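Local structure of mutual gliding-motility protein MglA (Myxococcus xanthus DK 1622, 6H5B) at residues I15-P20 with L76-G81. The protein binds and hydrolyses GTP as a small Ras-like GTPase, acting as the intracellular switch that sets the direction and speed of gliding motility. Residues are numbered along the deposited sequence; the frame is centred on the assembly and turned at random.
Sequences IVYYGP and LYTVPG. With GSP (5'-guanosine-diphosphate-monothiophosphate), chain D.
Y17 and Y77 join through their backbones where two neighbouring parallel strands of the Ras-like GTPase sheet, 10-18 and 73-78, run into the nucleotide site. Y17 N gives a nearly straight hydrogen bond to Y77 O (2.7 Å, 171°), and Y77 N in turn gives one to I15 O at 2.8 Å. The pairing loosens at V79, whose N makes a weak hydrogen bond of 3.4 Å to Y17 O. The chains then close up again, G19 O of the P-loop meeting G81 CA at 3.3 Å. Residues 78-82, a predicted GTP-binding segment, occupy the position of the small-GTPase G3 (DxxG) motif, and a magnesium ion is bound near the T78 side chain.

The tight packing is on the face carrying V16. With its CG1 anti to the backbone N (chi1 -178°), V16 meets V79 CG1 at 3.7 Å, the two side chains crossing at about a right angle; both also touch I92. V79 CG1 approaches Y18 CD2 at 4.0 Å, and CG2 lies over one face of that ring, offset toward the rim, while Y18 OH hydrogen-bonds to N119 and N123 of helix 110-127. On the other face, under helix 25-34, Y17 CB rests on T78 CG2, and T78 OG1 hydrogen-bonds to D58.

The more open side is at partly exposed Y77: on the same face as V16, its side chain leads away from strand 10-18 to F57, F59 and K14. At the opposite end, O3G of the GTP analogue's thiophosphate sits between the loops, 3.2 Å from P80 O and 3.4 Å from P20 O.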
loop_
_atom_site.group_PDB
_atom_site.type_symbol
_atom_site.label_atom_id
_atom_site.label_comp_id
_atom_site.label_asym_id
_atom_site.label_seq_id
_atom_site.Cartn_x
_atom_site.Cartn_y
_atom_site.Cartn_z
ATOM N N ILE A 15 -4.555 4.885 -3.375
ATOM C CA ILE A 15 -3.337 4.329 -2.808
ATOM C C ILE A 15 -3.377 2.819 -2.981
ATOM O O ILE A 15 -4.416 2.190 -2.762
ATOM C CB ILE A 15 -3.182 4.713 -1.325
ATOM C CG1 ILE A 15 -3.053 6.232 -1.198
ATOM C CG2 ILE A 15 -1.987 4.001 -0.714
ATOM C CD1 ILE A 15 -3.286 6.749 0.196
ATOM N N VAL A 16 -2.249 2.244 -3.382
ATOM C CA VAL A 16 -2.166 0.823 -3.698
ATOM C C VAL A 16 -1.070 0.203 -2.844
ATOM O O VAL A 16 0.083 0.656 -2.882
ATOM C CB VAL A 16 -1.898 0.591 -5.191
ATOM C CG1 VAL A 16 -1.864 -0.889 -5.487
ATOM C CG2 VAL A 16 -2.958 1.283 -6.021
ATOM N N TYR A 17 -1.430 -0.831 -2.078
ATOM C CA TYR A 17 -0.462 -1.624 -1.322
ATOM C C TYR A 17 0.032 -2.757 -2.215
ATOM O O TYR A 17 -0.731 -3.664 -2.559
ATOM C CB TYR A 17 -1.080 -2.172 -0.040
ATOM C CG TYR A 17 -1.248 -1.158 1.074
ATOM C CD1 TYR A 17 -2.255 -0.209 1.038
ATOM C CD2 TYR A 17 -0.413 -1.172 2.177
ATOM C CE1 TYR A 17 -2.419 0.703 2.065
ATOM C CE2 TYR A 17 -0.570 -0.267 3.204
ATOM C CZ TYR A 17 -1.576 0.668 3.146
ATOM O OH TYR A 17 -1.728 1.571 4.176
ATOM N N TYR A 18 1.302 -2.694 -2.594
ATOM C CA TYR A 18 1.935 -3.663 -3.475
ATOM C C TYR A 18 2.949 -4.483 -2.685
ATOM O O TYR A 18 3.662 -3.944 -1.830
ATOM C CB TYR A 18 2.629 -2.944 -4.635
ATOM C CG TYR A 18 2.612 -3.681 -5.955
ATOM C CD1 TYR A 18 3.522 -4.703 -6.216
ATOM C CD2 TYR A 18 1.701 -3.337 -6.953
ATOM C CE1 TYR A 18 3.516 -5.372 -7.424
ATOM C CE2 TYR A 18 1.689 -3.998 -8.166
ATOM C CZ TYR A 18 2.599 -5.015 -8.395
ATOM O OH TYR A 18 2.591 -5.681 -9.597
ATOM N N GLY A 19 3.017 -5.781 -2.972
ATOM C CA GLY A 19 3.957 -6.650 -2.301
ATOM C C GLY A 19 3.779 -8.112 -2.662
ATOM O O GLY A 19 2.743 -8.528 -3.195
ATOM N N PRO A 20 4.799 -8.930 -2.369
ATOM C CA PRO A 20 4.703 -10.365 -2.669
ATOM C C PRO A 20 3.611 -11.051 -1.862
ATOM O O PRO A 20 2.852 -10.395 -1.138
ATOM C CB PRO A 20 6.097 -10.893 -2.307
ATOM C CG PRO A 20 6.605 -9.937 -1.284
ATOM C CD PRO A 20 6.065 -8.591 -1.700
ATOM N N LEU A 76 -8.029 3.120 -0.418
ATOM C CA LEU A 76 -6.974 2.144 -0.193
ATOM C C LEU A 76 -7.257 0.880 -0.994
ATOM O O LEU A 76 -8.379 0.360 -0.966
ATOM C CB LEU A 76 -6.863 1.801 1.293
ATOM C CG LEU A 76 -6.245 2.852 2.213
ATOM C CD1 LEU A 76 -6.773 4.237 1.884
ATOM C CD2 LEU A 76 -6.551 2.505 3.657
ATOM N N TYR A 77 -6.238 0.392 -1.696
ATOM C CA TYR A 77 -6.324 -0.851 -2.441
ATOM C C TYR A 77 -5.142 -1.740 -2.085
ATOM O O TYR A 77 -4.039 -1.258 -1.798
ATOM C CB TYR A 77 -6.336 -0.610 -3.954
ATOM C CG TYR A 77 -7.649 -0.115 -4.512
ATOM C CD1 TYR A 77 -8.015 1.217 -4.400
ATOM C CD2 TYR A 77 -8.517 -0.979 -5.167
ATOM C CE1 TYR A 77 -9.210 1.670 -4.910
ATOM C CE2 TYR A 77 -9.715 -0.533 -5.680
ATOM C CZ TYR A 77 -10.057 0.793 -5.549
ATOM O OH TYR A 77 -11.252 1.255 -6.054
ATOM N N THR A 78 -5.383 -3.047 -2.112
ATOM C CA THR A 78 -4.301 -4.023 -2.019
ATOM C C THR A 78 -4.468 -5.031 -3.141
ATOM O O THR A 78 -5.588 -5.482 -3.401
ATOM C CB THR A 78 -4.273 -4.743 -0.666
ATOM O OG1 THR A 78 -5.151 -5.879 -0.703
ATOM C CG2 THR A 78 -4.705 -3.794 0.452
ATOM N N VAL A 79 -3.358 -5.383 -3.786
ATOM C CA VAL A 79 -3.340 -6.257 -4.960
ATOM C C VAL A 79 -3.315 -7.722 -4.536
ATOM O O VAL A 79 -3.136 -8.020 -3.344
ATOM C CB VAL A 79 -2.134 -5.946 -5.863
ATOM C CG1 VAL A 79 -2.117 -4.479 -6.252
ATOM C CG2 VAL A 79 -0.833 -6.343 -5.176
ATOM N N PRO A 80 -3.489 -8.662 -5.476
ATOM C CA PRO A 80 -3.422 -10.091 -5.117
ATOM C C PRO A 80 -2.025 -10.575 -4.767
ATOM O O PRO A 80 -1.904 -11.632 -4.127
ATOM C CB PRO A 80 -3.953 -10.799 -6.371
ATOM C CG PRO A 80 -4.697 -9.751 -7.130
ATOM C CD PRO A 80 -3.985 -8.460 -6.844
ATOM N N GLY A 81 -0.974 -9.859 -5.170
ATOM C CA GLY A 81 0.363 -10.168 -4.690
ATOM C C GLY A 81 0.991 -11.440 -5.231
ATOM O O GLY A 81 2.019 -11.376 -5.909
HETATM P PG GSP D . -1.614 -11.663 -0.494
HETATM O O3B GSP D . -1.183 -11.667 1.054
HETATM S S1G GSP D . -1.914 -13.264 -1.003
HETATM O O2G GSP D . -2.888 -10.800 -0.666
HETATM O O3G GSP D . -0.460 -11.070 -1.330
HETATM P PB GSP D . -1.219 -10.290 1.889
HETATM O O1B GSP D . -2.566 -9.667 1.842
HETATM O O2B GSP D . -0.182 -9.353 1.381
HETATM P PA GSP D . -1.980 -11.342 4.376
HETATM O O1A GSP D . -2.956 -12.264 3.728
HETATM O O2A GSP D . -2.679 -10.173 4.965
HETATM O O3A GSP D . -0.839 -10.797 3.369
HETATM O "O5'" GSP D . -1.077 -12.039 5.510
HETATM C "C5'" GSP D . -0.234 -13.129 5.219
HETATM C "C4'" GSP D . 0.002 -13.889 6.518
HETATM O "O4'" GSP D . 1.099 -13.335 7.221
HETATM C "C3'" GSP D . -1.207 -13.760 7.426
HETATM O "O3'" GSP D . -1.504 -15.029 7.959
HETATM C "C2'" GSP D . -0.773 -12.829 8.533
HETATM O "O2'" GSP D . -1.259 -13.246 9.783
HETATM C "C1'" GSP D . 0.726 -12.966 8.534
HETATM N N9 GSP D . 1.288 -11.675 8.947
HETATM C C8 GSP D . 0.842 -10.423 8.606
HETATM N N7 GSP D . 1.645 -9.516 9.216
HETATM C C5 GSP D . 2.585 -10.172 9.936
HETATM C C6 GSP D . 3.632 -9.736 10.737
HETATM O O6 GSP D . 3.840 -8.534 10.893
HETATM N N1 GSP D . 4.440 -10.666 11.360
HETATM C C2 GSP D . 4.203 -12.016 11.182
HETATM N N2 GSP D . 4.980 -12.918 11.776
HETATM N N3 GSP D . 3.164 -12.444 10.386
HETATM C C4 GSP D . 2.369 -11.533 9.776
#